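Putative hydrolase YdeN (Bacillus subtilis, PDB 1UXO) is probably a serine hydrolase of the alpha/beta-hydrolase fold, of the RBBP9 family, whose natural substrate is not established. Local coordinates at residues L58-L63 with E84-R89; N66-A71 with D181-Y186; G75-L80 with E113-S118; I95-G100 with Q152-A157; P106-L111 with D139-F144. The protein carries 2 engineered substitutions. All coordinates share one frame; numbering follows the deposited sequence.

Contact 1: residues L58-L63 with E84-R89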
# COMPACT_ATOMS: atom_id res chain seq x y z
N LEU A 58 3.69 -14.57 -6.68
CA LEU A 58 4.03 -14.75 -8.11
C LEU A 58 5.15 -13.82 -8.56
O LEU A 58 5.80 -14.12 -9.56
CB LEU A 58 2.83 -14.48 -9.00
CG LEU A 58 1.65 -15.43 -8.83
CD1 LEU A 58 0.46 -14.94 -9.57
CD2 LEU A 58 1.95 -16.86 -9.21
N TYR A 59 5.33 -12.71 -7.81
CA TYR A 59 6.28 -11.63 -8.11
C TYR A 59 7.51 -11.62 -7.19
O TYR A 59 8.39 -10.79 -7.32
CB TYR A 59 5.53 -10.31 -8.00
CG TYR A 59 4.48 -10.21 -9.05
CD1 TYR A 59 4.79 -9.76 -10.30
CD2 TYR A 59 3.17 -10.64 -8.81
CE1 TYR A 59 3.81 -9.70 -11.30
CE2 TYR A 59 2.17 -10.57 -9.81
CZ TYR A 59 2.52 -10.09 -11.05
OH TYR A 59 1.60 -10.00 -12.08
N GLN A 60 7.56 -12.58 -6.28
CA GLN A 60 8.44 -12.57 -5.14
C GLN A 60 9.91 -12.55 -5.58
O GLN A 60 10.78 -11.87 -4.98
CB GLN A 60 8.10 -13.85 -4.40
CG GLN A 60 8.54 -14.16 -3.10
CD GLN A 60 7.82 -15.40 -2.67
OE1 GLN A 60 8.23 -16.53 -3.01
NE2 GLN A 60 6.71 -15.22 -1.98
N HIS A 61 10.18 -13.24 -6.67
CA HIS A 61 11.56 -13.35 -7.18
C HIS A 61 12.08 -12.05 -7.77
O HIS A 61 13.27 -11.91 -8.01
CB HIS A 61 11.62 -14.47 -8.21
CG HIS A 61 10.82 -14.18 -9.45
ND1 HIS A 61 9.50 -14.58 -9.60
CD2 HIS A 61 11.12 -13.46 -10.56
CE1 HIS A 61 9.05 -14.17 -10.76
NE2 HIS A 61 10.01 -13.49 -11.37
N THR A 62 11.19 -11.07 -8.02
CA THR A 62 11.59 -9.78 -8.58
C THR A 62 11.86 -8.71 -7.52
O THR A 62 12.17 -7.58 -7.87
CB THR A 62 10.50 -9.21 -9.53
OG1 THR A 62 9.36 -8.78 -8.77
CG2 THR A 62 9.93 -10.31 -10.46
N LEU A 63 11.72 -9.01 -6.23
CA LEU A 63 11.73 -7.97 -5.22
C LEU A 63 13.13 -7.79 -4.71
O LEU A 63 13.74 -8.74 -4.21
CB LEU A 63 10.88 -8.34 -4.03
CG LEU A 63 9.45 -8.73 -4.28
CD1 LEU A 63 8.83 -9.25 -2.99
CD2 LEU A 63 8.64 -7.60 -4.89
N GLU A 84 5.99 -9.91 6.31
CA GLU A 84 6.31 -10.69 7.52
C GLU A 84 6.89 -12.03 7.19
O GLU A 84 7.76 -12.51 7.91
CB GLU A 84 5.07 -11.01 8.35
CG GLU A 84 4.60 -9.96 9.23
CD GLU A 84 3.44 -10.43 10.12
OE1 GLU A 84 2.56 -11.18 9.66
OE2 GLU A 84 3.42 -10.04 11.30
N HIS A 85 6.40 -12.66 6.13
CA HIS A 85 6.82 -14.02 5.82
C HIS A 85 7.86 -14.12 4.69
O HIS A 85 8.22 -15.20 4.29
CB HIS A 85 5.57 -14.85 5.50
CG HIS A 85 4.77 -15.21 6.72
ND1 HIS A 85 3.43 -15.52 6.67
CD2 HIS A 85 5.12 -15.25 8.04
CE1 HIS A 85 3.00 -15.77 7.90
NE2 HIS A 85 3.99 -15.61 8.75
N LEU A 86 8.39 -12.97 4.26
CA LEU A 86 9.35 -12.94 3.16
C LEU A 86 10.79 -13.04 3.67
O LEU A 86 11.19 -12.30 4.55
CB LEU A 86 9.17 -11.61 2.45
CG LEU A 86 9.65 -11.49 1.02
CD1 LEU A 86 9.04 -12.62 0.19
CD2 LEU A 86 9.23 -10.12 0.47
N GLN A 87 11.56 -13.97 3.12
CA GLN A 87 12.99 -14.06 3.38
C GLN A 87 13.69 -13.12 2.42
O GLN A 87 13.64 -13.32 1.19
CB GLN A 87 13.55 -15.49 3.18
CG GLN A 87 15.08 -15.49 3.34
CD GLN A 87 15.70 -16.62 4.19
OE1 GLN A 87 15.60 -17.80 3.82
NE2 GLN A 87 16.41 -16.24 5.30
N LEU A 88 14.29 -12.08 2.96
CA LEU A 88 14.92 -11.05 2.13
C LEU A 88 16.38 -10.97 2.46
O LEU A 88 16.76 -11.01 3.64
CB LEU A 88 14.29 -9.69 2.44
CG LEU A 88 12.89 -9.42 1.91
CD1 LEU A 88 12.33 -8.10 2.50
CD2 LEU A 88 12.89 -9.37 0.39
N ARG A 89 17.20 -10.84 1.43
CA ARG A 89 18.64 -10.67 1.62
C ARG A 89 18.94 -9.23 2.04
O ARG A 89 19.91 -8.94 2.74
CB ARG A 89 19.35 -10.94 0.29
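Leu86 reaches across from the loop that follows helix 75-84 and places its two methyl groups against two residues of 58-63. Leu86 CD2 meets Leu63 CD1 at 3.6 Å, methyl against methyl, the two side chains crossing at a slant. The other branch, Leu86 CD1, lies 3.7 Å from Gln60 CG in the conformer described here, one of two for this glutamine, and this touch is less certain than the leucine pair. In it Gln60 has its CG anti to the backbone N (chi1 -168°) and runs on extended, which carries its aliphatic stem past Leu86 in the opposite direction. Phe82 of helix 75-84 also touches both Gln60 and Leu63.

No polar bond crosses between the two segments; within 58-63, Tyr59 O accepts from Thr62 N at 2.9 Å and from Thr62 OG1 at 2.7 Å, the hydroxyl lying in the carbonyl plane. This double grip closes the short 3-10 turn that carries Gln60, with Leu63 directly after it. Thr62 OG1 is further bonded to Tyr8 OH, tying the turn to strand 6-10.

The contact thus rests on the shape and burial of apolar groups, with no polar bond to set its direction.

Contact 2: residues N66-A71 with D181-Y186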
# COMPACT_ATOMS: atom_id res chain seq x y z
N ASN A 66 15.85 -2.09 -4.99
CA ASN A 66 15.25 -1.00 -5.77
C ASN A 66 13.79 -1.26 -6.19
O ASN A 66 13.28 -0.66 -7.16
CB ASN A 66 16.14 -0.64 -6.97
CG ASN A 66 17.56 -0.19 -6.53
OD1 ASN A 66 18.57 -0.86 -6.84
ND2 ASN A 66 17.63 0.90 -5.79
N THR A 67 13.10 -2.07 -5.39
CA THR A 67 11.65 -2.31 -5.54
C THR A 67 10.89 -1.51 -4.53
O THR A 67 11.27 -1.48 -3.34
CB THR A 67 11.35 -3.78 -5.42
OG1 THR A 67 12.18 -4.51 -6.34
CG2 THR A 67 9.90 -4.15 -5.82
N TYR A 68 9.75 -0.96 -4.97
CA TYR A 68 8.89 -0.15 -4.11
C TYR A 68 7.46 -0.59 -4.24
O TYR A 68 6.98 -0.88 -5.34
CB TYR A 68 8.97 1.32 -4.49
CG TYR A 68 10.35 1.89 -4.35
CD1 TYR A 68 10.72 2.65 -3.24
CD2 TYR A 68 11.30 1.66 -5.32
CE1 TYR A 68 12.03 3.13 -3.11
CE2 TYR A 68 12.60 2.13 -5.19
CZ TYR A 68 12.95 2.86 -4.09
OH TYR A 68 14.22 3.34 -3.98
N LEU A 69 6.77 -0.68 -3.12
CA LEU A 69 5.39 -1.11 -3.10
C LEU A 69 4.49 0.03 -2.63
O LEU A 69 4.68 0.58 -1.53
CB LEU A 69 5.21 -2.33 -2.16
CG LEU A 69 6.22 -3.49 -2.25
CD1 LEU A 69 5.98 -4.56 -1.18
CD2 LEU A 69 6.10 -4.11 -3.68
N VAL A 70 3.49 0.36 -3.43
CA VAL A 70 2.50 1.37 -3.12
C VAL A 70 1.17 0.63 -3.03
O VAL A 70 0.75 -0.01 -3.98
CB VAL A 70 2.43 2.44 -4.22
CG1 VAL A 70 1.27 3.46 -3.95
CG2 VAL A 70 3.78 3.12 -4.35
N ALA A 71 0.51 0.74 -1.91
CA ALA A 71 -0.74 0.02 -1.69
C ALA A 71 -1.83 0.96 -1.24
O ALA A 71 -1.53 1.99 -0.61
CB ALA A 71 -0.51 -1.06 -0.65
N ASP A 181 5.17 12.17 -5.45
CA ASP A 181 6.24 12.99 -4.88
C ASP A 181 6.96 12.31 -3.68
O ASP A 181 8.20 12.34 -3.60
CB ASP A 181 5.73 14.36 -4.49
CG ASP A 181 5.45 15.26 -5.73
OD1 ASP A 181 6.16 15.16 -6.77
OD2 ASP A 181 4.56 16.09 -5.73
N VAL A 182 6.20 11.67 -2.81
CA VAL A 182 6.81 10.94 -1.67
C VAL A 182 7.67 9.80 -2.20
O VAL A 182 8.83 9.63 -1.80
CB VAL A 182 5.76 10.46 -0.67
CG1 VAL A 182 6.40 9.52 0.36
CG2 VAL A 182 5.10 11.67 0.03
N LEU A 183 7.15 9.07 -3.18
CA LEU A 183 7.89 8.00 -3.82
C LEU A 183 9.17 8.48 -4.44
O LEU A 183 10.27 7.91 -4.24
CB LEU A 183 6.97 7.32 -4.88
CG LEU A 183 7.47 6.07 -5.53
CD1 LEU A 183 7.78 4.97 -4.50
CD2 LEU A 183 6.48 5.63 -6.60
N THR A 184 9.07 9.54 -5.22
CA THR A 184 10.22 10.07 -5.91
C THR A 184 11.32 10.54 -4.94
O THR A 184 12.51 10.45 -5.27
CB THR A 184 9.73 11.18 -6.89
OG1 THR A 184 9.02 10.53 -7.95
CG2 THR A 184 10.91 11.89 -7.60
N SER A 185 10.94 11.06 -3.78
CA SER A 185 11.91 11.51 -2.78
C SER A 185 12.77 10.32 -2.28
O SER A 185 13.96 10.46 -1.96
CB SER A 185 11.22 12.25 -1.64
OG SER A 185 10.60 11.38 -0.70
N TYR A 186 12.17 9.14 -2.28
CA TYR A 186 12.91 7.94 -1.93
C TYR A 186 14.03 7.64 -2.93
O TYR A 186 15.04 7.00 -2.55
CB TYR A 186 12.02 6.72 -1.95
CG TYR A 186 10.91 6.65 -0.93
CD1 TYR A 186 10.78 7.56 0.13
CD2 TYR A 186 9.99 5.61 -1.02
CE1 TYR A 186 9.70 7.44 1.05
CE2 TYR A 186 9.01 5.44 -0.11
CZ TYR A 186 8.88 6.39 0.93
OH TYR A 186 7.87 6.15 1.82
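Strand 67-71 and helix 181-186 run nearly antiparallel, at 164°, with their axes 10.7 Å apart at closest approach and Tyr68 CA 8.2 Å from Leu183 CA. Tyr68 has the largest share of the contact. Its CB lies 3.8 Å from Leu183 CD1, and the same methyl also approaches the start of the ring. Farther along, Tyr68 CD1 is 3.8 Å from Tyr186 CD2 and lies near the plane of the Tyr186 ring, at its edge, while Tyr68 CE1 reaches Tyr186 CB at 3.8 Å; the two side chains run past one another in opposing senses. Leu183, its CG anti to the backbone N (chi1 -172°), sends CD2 the other way to Val70 CG2, a looser approach of 4.3 Å. Phe187 adds an edge-to-face contact to the Tyr68 ring, and His130 stacks on Tyr186. Replacing Tyr68 with an alanine would probably leave Leu183 CD1 and the edge of Tyr186 without their main partner on the strand and open a gap between sheet and helix. A C-terminal helix laid antiparallel over a central strand of a parallel sheet, through aliphatic and aromatic groups with no hydrogen bond across, is characteristic of the three-layered alpha/beta-hydrolase fold.

Contact 3: residues G75-L80 with E113-S118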
# COMPACT_ATOMS: atom_id res chain seq x y z
N GLY A 75 -5.05 -3.40 0.40
CA GLY A 75 -3.74 -3.85 -0.07
C GLY A 75 -2.63 -3.65 0.95
O GLY A 75 -1.61 -4.33 0.90
N CYS A 76 -2.82 -2.67 1.81
CA CYS A 76 -1.87 -2.38 2.90
C CYS A 76 -1.64 -3.56 3.86
O CYS A 76 -0.49 -4.02 3.95
CB CYS A 76 -2.20 -1.06 3.58
SG CYS A 76 -2.23 0.36 2.45
N PRO A 77 -2.67 -4.04 4.58
CA PRO A 77 -2.43 -5.16 5.48
C PRO A 77 -1.99 -6.41 4.72
O PRO A 77 -1.22 -7.23 5.23
CB PRO A 77 -3.76 -5.35 6.21
CG PRO A 77 -4.82 -4.67 5.33
CD PRO A 77 -4.05 -3.52 4.75
N ALA A 78 -2.42 -6.54 3.48
CA ALA A 78 -1.96 -7.62 2.67
C ALA A 78 -0.45 -7.61 2.43
O ALA A 78 0.22 -8.61 2.68
CB ALA A 78 -2.70 -7.65 1.33
N ILE A 79 0.08 -6.48 2.04
CA ILE A 79 1.53 -6.45 1.80
C ILE A 79 2.29 -6.51 3.15
O ILE A 79 3.39 -7.03 3.19
CB ILE A 79 1.97 -5.24 0.92
CG1 ILE A 79 1.67 -3.92 1.53
CG2 ILE A 79 1.50 -5.38 -0.56
CD1 ILE A 79 2.55 -2.77 0.76
N LEU A 80 1.69 -6.04 4.26
CA LEU A 80 2.33 -6.17 5.58
C LEU A 80 2.47 -7.67 5.96
O LEU A 80 3.55 -8.13 6.44
CB LEU A 80 1.57 -5.40 6.69
CG LEU A 80 1.57 -3.87 6.56
CD1 LEU A 80 0.70 -3.26 7.61
CD2 LEU A 80 2.95 -3.30 6.56
N GLU A 113 -10.23 -10.91 8.27
CA GLU A 113 -9.19 -11.89 8.22
C GLU A 113 -7.86 -11.28 7.78
O GLU A 113 -6.82 -11.82 8.10
CB GLU A 113 -9.56 -13.08 7.34
CG GLU A 113 -9.48 -12.87 5.88
CD GLU A 113 -9.84 -14.14 5.14
OE1 GLU A 113 -10.69 -14.94 5.64
OE2 GLU A 113 -9.30 -14.33 4.08
N PHE A 114 -7.91 -10.14 7.09
CA PHE A 114 -6.68 -9.48 6.60
C PHE A 114 -5.85 -8.84 7.73
O PHE A 114 -4.67 -8.64 7.57
CB PHE A 114 -7.03 -8.44 5.55
CG PHE A 114 -7.22 -9.02 4.17
CD1 PHE A 114 -6.25 -8.89 3.22
CD2 PHE A 114 -8.36 -9.74 3.86
CE1 PHE A 114 -6.43 -9.39 1.98
CE2 PHE A 114 -8.55 -10.26 2.65
CZ PHE A 114 -7.59 -10.09 1.69
N THR A 115 -6.51 -8.51 8.85
CA THR A 115 -5.88 -7.84 9.98
C THR A 115 -5.98 -8.56 11.31
O THR A 115 -5.52 -8.06 12.33
CB THR A 115 -6.48 -6.43 10.18
OG1 THR A 115 -7.91 -6.53 10.35
CG2 THR A 115 -6.26 -5.57 8.96
N GLN A 116 -6.55 -9.75 11.34
CA GLN A 116 -6.65 -10.40 12.63
C GLN A 116 -5.26 -10.92 12.99
O GLN A 116 -4.52 -11.39 12.12
CB GLN A 116 -7.73 -11.46 12.65
CG GLN A 116 -7.30 -12.77 12.32
CD GLN A 116 -8.45 -13.78 12.30
OE1 GLN A 116 -8.49 -14.61 11.42
NE2 GLN A 116 -9.39 -13.65 13.22
N GLY A 117 -4.91 -10.66 14.23
CA GLY A 117 -3.65 -11.04 14.80
C GLY A 117 -2.67 -9.87 14.76
O GLY A 117 -2.75 -9.03 13.88
N SER A 118 -1.80 -9.81 15.73
CA SER A 118 -0.70 -8.84 15.71
C SER A 118 0.28 -9.03 14.55
O SER A 118 0.43 -10.09 13.99
CB SER A 118 0.07 -8.86 17.01
OG SER A 118 -0.79 -8.59 18.06
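Phe114 and Pro77 bury the largest areas in this contact, with Ala78 and Thr115 completing it. Pro77, in the first turn of helix 75-84, has its CB pointing toward the loop and meets it in two ways. This CB lies 3.7 Å from Phe114 O, a contact of a ring methylene with a backbone carbonyl, and 3.7 Å from Thr115 CG2. The proline ring and the threonine side chain run alongside each other in the same sense, with Pro77 CG also 4.0 Å from that methyl. Thr115 CG2 is anti to the carbonyl carbon, which brings the methyl rather than the hydroxyl against the proline.

The Phe114 ring extends past Pro77, whose CG comes no nearer to Phe114 CB than 4.4 Å, to Ala78. There Phe114 CE1 is 4.2 Å from Ala78 CB, and the alanine methyl sits at the ring's edge, near its plane, a loose contact on a small side chain.

Aromatic residues flank the contact. Trp52 of helix 49-57 meets the Phe114 ring edge-to-face and touches Ala78, while Phe101 packs on both Pro77 and Thr115. Arg81 of helix 75-84 holds the carbonyls of Gly117 and Ser118. On another side of this helix, Cys76 and Ile79 rest on strands 67-72 and 92-98, so the helix lies between the parallel sheet and the loop that leads into helix 121-127.

Contact 4: residues I95-G100 with Q152-A157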
# COMPACT_ATOMS: atom_id res chain seq x y z
N ILE A 95 7.97 1.25 0.99
CA ILE A 95 6.52 1.04 0.94
C ILE A 95 5.78 2.34 1.26
O ILE A 95 6.23 3.18 2.08
CB ILE A 95 6.05 -0.08 1.92
CG1 ILE A 95 6.34 0.28 3.38
CG2 ILE A 95 6.61 -1.44 1.57
CD1 ILE A 95 5.85 -0.81 4.36
N ILE A 96 4.69 2.55 0.55
CA ILE A 96 3.80 3.63 0.83
C ILE A 96 2.41 3.05 0.99
O ILE A 96 1.91 2.36 0.09
CB ILE A 96 3.82 4.65 -0.28
CG1 ILE A 96 5.21 5.27 -0.45
CG2 ILE A 96 2.88 5.77 0.02
CD1 ILE A 96 5.31 6.26 -1.64
N LEU A 97 1.81 3.31 2.13
CA LEU A 97 0.52 2.72 2.50
C LEU A 97 -0.51 3.80 2.50
O LEU A 97 -0.64 4.55 3.48
CB LEU A 97 0.61 2.01 3.84
CG LEU A 97 1.82 1.08 3.98
CD1 LEU A 97 1.91 0.48 5.39
CD2 LEU A 97 1.74 -0.03 2.97
N VAL A 98 -1.27 3.88 1.40
CA VAL A 98 -2.36 4.85 1.29
C VAL A 98 -3.62 4.34 1.97
O VAL A 98 -4.14 3.29 1.59
CB VAL A 98 -2.62 5.26 -0.15
CG1 VAL A 98 -3.54 6.44 -0.20
CG2 VAL A 98 -1.29 5.62 -0.82
N SER A 99 -4.06 5.06 2.99
CA SER A 99 -5.17 4.66 3.86
C SER A 99 -4.90 3.33 4.51
O SER A 99 -5.82 2.50 4.63
CB SER A 99 -6.45 4.62 3.07
OG SER A 99 -6.62 5.80 2.38
N GLY A 100 -3.65 3.13 4.92
CA GLY A 100 -3.24 1.87 5.54
C GLY A 100 -3.85 1.66 6.92
O GLY A 100 -4.12 2.61 7.70
N GLN A 152 2.86 4.86 13.50
CA GLN A 152 3.68 4.73 14.72
C GLN A 152 4.24 3.34 14.92
O GLN A 152 5.41 3.16 15.31
CB GLN A 152 2.86 5.10 15.96
CG GLN A 152 2.39 6.52 16.00
CD GLN A 152 1.31 6.80 17.00
OE1 GLN A 152 0.66 5.86 17.55
NE2 GLN A 152 1.02 8.08 17.20
N GLN A 153 3.42 2.33 14.72
CA GLN A 153 3.83 0.94 14.92
C GLN A 153 5.01 0.52 14.01
O GLN A 153 5.88 -0.27 14.40
CB GLN A 153 2.64 0.03 14.65
CG GLN A 153 1.59 0.14 15.72
CD GLN A 153 0.37 -0.66 15.41
OE1 GLN A 153 -0.11 -0.68 14.26
NE2 GLN A 153 -0.15 -1.37 16.43
N ILE A 154 5.01 1.05 12.78
CA ILE A 154 6.05 0.72 11.81
C ILE A 154 7.00 1.88 11.49
O ILE A 154 7.68 1.82 10.49
CB ILE A 154 5.48 0.08 10.48
CG1 ILE A 154 4.65 1.10 9.67
CG2 ILE A 154 4.70 -1.22 10.79
CD1 ILE A 154 4.43 0.67 8.21
N ASP A 155 7.11 2.86 12.38
CA ASP A 155 8.02 3.98 12.22
C ASP A 155 8.04 4.50 10.77
O ASP A 155 9.08 4.60 10.12
CB ASP A 155 9.44 3.64 12.69
CG ASP A 155 10.35 4.85 12.66
OD1 ASP A 155 9.83 6.00 12.92
OD2 ASP A 155 11.60 4.78 12.38
N ALA A 156 6.85 4.85 10.31
CA ALA A 156 6.63 5.42 8.98
C ALA A 156 6.28 6.91 9.09
O ALA A 156 5.60 7.32 9.98
CB ALA A 156 5.51 4.71 8.29
N ALA A 157 6.73 7.70 8.12
CA ALA A 157 6.34 9.10 7.94
C ALA A 157 4.86 9.14 7.61
O ALA A 157 4.41 8.41 6.72
CB ALA A 157 7.11 9.72 6.80
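Leu97 and Ile154 meet tip to tip, Leu97 CD1 standing 3.8 Å from Ile154 CD1. The same isoleucine methyl is the one that Ile95 approaches, more loosely, with its own CD1 at 4.4 Å. All of the apolar contact therefore converges on a single atom, Ile154 CD1, which two residues of strand 92-98 reach from one side of the sheet. The torsion of Ile154 explains this reach: CG1 lies between the backbone N and the carbonyl carbon (chi1 68°), and the chain then extends (chi2 163°), carrying CD1 out to the strand. His121 and Ile124 of helix 121-127 also touch Ile154, which is buried.

No polar bond joins the two segments; each has its own. Helix 144-153 stops in a Schellman motif in which Asp155, at positive phi, is the C-prime residue: Ala156 N bonds back to a carbonyl of the last turn, and Asp155 N makes a weak bond to Gln152 O at 3.4 Å. The side chain of Arg131 then donates to the carbonyl groups of Ile154 and Asp155. On the strand side, Leu97 to Gly100 form a type II beta turn, and Gly100 O is bonded to the side-chain OG of Ser147 in the helix.

The residue just past helix 144-153 thus packs on strand 92-98 as the chain turns toward edge strand 157-161, within the beta-alpha-beta unit of strand 128-136, helix 144-153 and strand 157-161 in the alpha/beta-hydrolase fold.

Contact 5: residues P106-L111 with D139-F144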
# COMPACT_ATOMS: atom_id res chain seq x y z
N PRO A 106 -14.47 -1.30 11.51
CA PRO A 106 -15.86 -1.52 11.94
C PRO A 106 -16.91 -1.53 10.83
O PRO A 106 -17.90 -2.25 10.97
CB PRO A 106 -16.08 -0.39 12.94
CG PRO A 106 -14.74 -0.11 13.43
CD PRO A 106 -13.85 -0.19 12.23
N THR A 107 -16.72 -0.77 9.76
CA THR A 107 -17.75 -0.73 8.73
C THR A 107 -17.55 -1.82 7.67
O THR A 107 -18.41 -1.97 6.81
CB THR A 107 -17.90 0.62 8.09
OG1 THR A 107 -16.69 0.91 7.38
CG2 THR A 107 -18.10 1.74 9.13
N LEU A 108 -16.44 -2.55 7.73
CA LEU A 108 -16.11 -3.65 6.79
C LEU A 108 -15.52 -4.85 7.55
O LEU A 108 -14.40 -5.30 7.32
CB LEU A 108 -15.12 -3.12 5.75
CG LEU A 108 -15.72 -2.22 4.66
CD1 LEU A 108 -14.61 -1.64 3.74
CD2 LEU A 108 -16.71 -3.00 3.79
N GLN A 109 -16.30 -5.39 8.48
CA GLN A 109 -15.86 -6.52 9.29
C GLN A 109 -15.66 -7.82 8.46
O GLN A 109 -14.85 -8.70 8.81
CB GLN A 109 -16.80 -6.67 10.53
CG GLN A 109 -16.58 -5.55 11.57
CD GLN A 109 -17.40 -5.65 12.87
OE1 GLN A 109 -18.23 -6.49 12.97
NE2 GLN A 109 -17.16 -4.77 13.82
N MSE A 110 -16.32 -7.89 7.30
CA MSE A 110 -16.13 -8.98 6.35
C MSE A 110 -14.67 -9.16 5.90
O MSE A 110 -14.30 -10.19 5.33
CB MSE A 110 -16.97 -8.71 5.08
CG MSE A 110 -16.77 -7.26 4.44
SE MSE A 110 -17.61 -7.34 2.67
CE MSE A 110 -16.46 -8.74 1.61
N LEU A 111 -13.86 -8.14 6.13
CA LEU A 111 -12.45 -8.12 5.75
C LEU A 111 -11.52 -8.40 6.93
O LEU A 111 -10.29 -8.27 6.81
CB LEU A 111 -12.12 -6.76 5.10
CG LEU A 111 -12.97 -6.23 3.94
CD1 LEU A 111 -12.39 -4.87 3.43
CD2 LEU A 111 -13.02 -7.24 2.81
N ASP A 139 -11.65 10.46 6.21
CA ASP A 139 -11.93 9.10 5.76
C ASP A 139 -12.95 8.40 6.70
O ASP A 139 -12.75 8.29 7.91
CB ASP A 139 -10.61 8.31 5.74
CG ASP A 139 -10.67 7.04 4.86
OD1 ASP A 139 -11.75 6.37 4.78
OD2 ASP A 139 -9.68 6.66 4.21
N GLN A 140 -14.07 8.00 6.13
CA GLN A 140 -15.09 7.32 6.86
C GLN A 140 -15.03 5.78 6.70
O GLN A 140 -15.89 5.07 7.26
CB GLN A 140 -16.46 7.84 6.37
CG GLN A 140 -16.68 9.39 6.54
CD GLN A 140 -16.58 9.78 7.96
OE1 GLN A 140 -17.27 9.18 8.81
NE2 GLN A 140 -15.65 10.71 8.27
N ILE A 141 -14.05 5.27 5.96
CA ILE A 141 -13.88 3.81 5.79
C ILE A 141 -12.73 3.31 6.65
O ILE A 141 -12.89 2.41 7.47
CB ILE A 141 -13.69 3.43 4.32
CG1 ILE A 141 -14.95 3.80 3.51
CG2 ILE A 141 -13.39 1.91 4.25
CD1 ILE A 141 -14.79 3.72 1.99
N VAL A 142 -11.56 3.93 6.45
CA VAL A 142 -10.39 3.74 7.31
C VAL A 142 -10.19 4.98 8.19
O VAL A 142 -9.67 5.99 7.73
CB VAL A 142 -9.11 3.48 6.50
CG1 VAL A 142 -7.96 3.20 7.46
CG2 VAL A 142 -9.28 2.24 5.60
N PRO A 143 -10.57 4.94 9.44
CA PRO A 143 -10.42 6.13 10.29
C PRO A 143 -8.99 6.56 10.33
O PRO A 143 -8.04 5.74 10.39
CB PRO A 143 -10.94 5.67 11.65
CG PRO A 143 -11.82 4.52 11.31
CD PRO A 143 -11.20 3.80 10.15
N PHE A 144 -8.80 7.87 10.20
CA PHE A 144 -7.49 8.47 10.27
C PHE A 144 -6.61 7.99 11.40
O PHE A 144 -5.41 7.72 11.20
CB PHE A 144 -7.58 10.02 10.31
CG PHE A 144 -6.23 10.69 10.35
CD1 PHE A 144 -5.45 10.78 9.21
CD2 PHE A 144 -5.75 11.25 11.56
CE1 PHE A 144 -4.19 11.41 9.27
CE2 PHE A 144 -4.52 11.90 11.60
CZ PHE A 144 -3.73 11.94 10.49
O HOH W 1 -14.63 1.43 9.21
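The loop that bears Asp139, the predicted acid of the Ser-His-Asp charge relay, meets the segment 106-111 at the surface of the protein. Between the segments the direct apolar touch is that of Leu108 CD1 and Ile141 CG2, 3.8 Å apart. Ile141 CG2 is anti to the backbone N, with chi1 at -63° for the longer branch, which directs the short methyl to the leucine. A water molecule completes the join: it accepts from Thr107 N at 3.1 Å and donates to Ile141 O at 2.6 Å, and Thr107 OG1 lies 2.8 Å from it.

Within 139-144, Asp139 folds its own loop as an Asx turn. Its OD1 accepts from Ile141 N at 2.8 Å, met nearly head-on to the C-O bond, and from Val142 N at 3.0 Å, which comes from above the carboxylate plane. Two backbone donors thus hold one carboxylate oxygen and would limit rotation of the group, while OD2 is hydrogen-bonded to His166 ND1, consistent with the predicted catalytic triad. The turn probably also helps to position Ile141 and Val142, whose side chains both touch His166. Pro143 follows at the N-cap of helix 144-153, and Phe146 of that helix packs on Pro106.

How the contacts relate
Contacts 2 and 4 share the central sheet, their centres 12 Å apart: Ala71 O lies 2.8 Å from Val98 N and Leu69 O 2.9 Å from Ile96 N, probable hydrogen bonds between neighbouring strands. Contact 3 lies on the other side of the chain's centre from contact 2, its helix resting on both strands; Cys76 SG is 3.6 Å from Leu97 CB of contact 4. Contact 5 holds the predicted acid Asp139, whose OD2 is 3.7 Å from Ser99 OG of contact 4. Ser73, predicted to belong to the charge relay, has its side chain about 7 Å from that of Pro77 and about 5 Å from that of Ile141. Contact 1 abuts contacts 2 and 3 but is remote from contact 5, centres 29 Å apart.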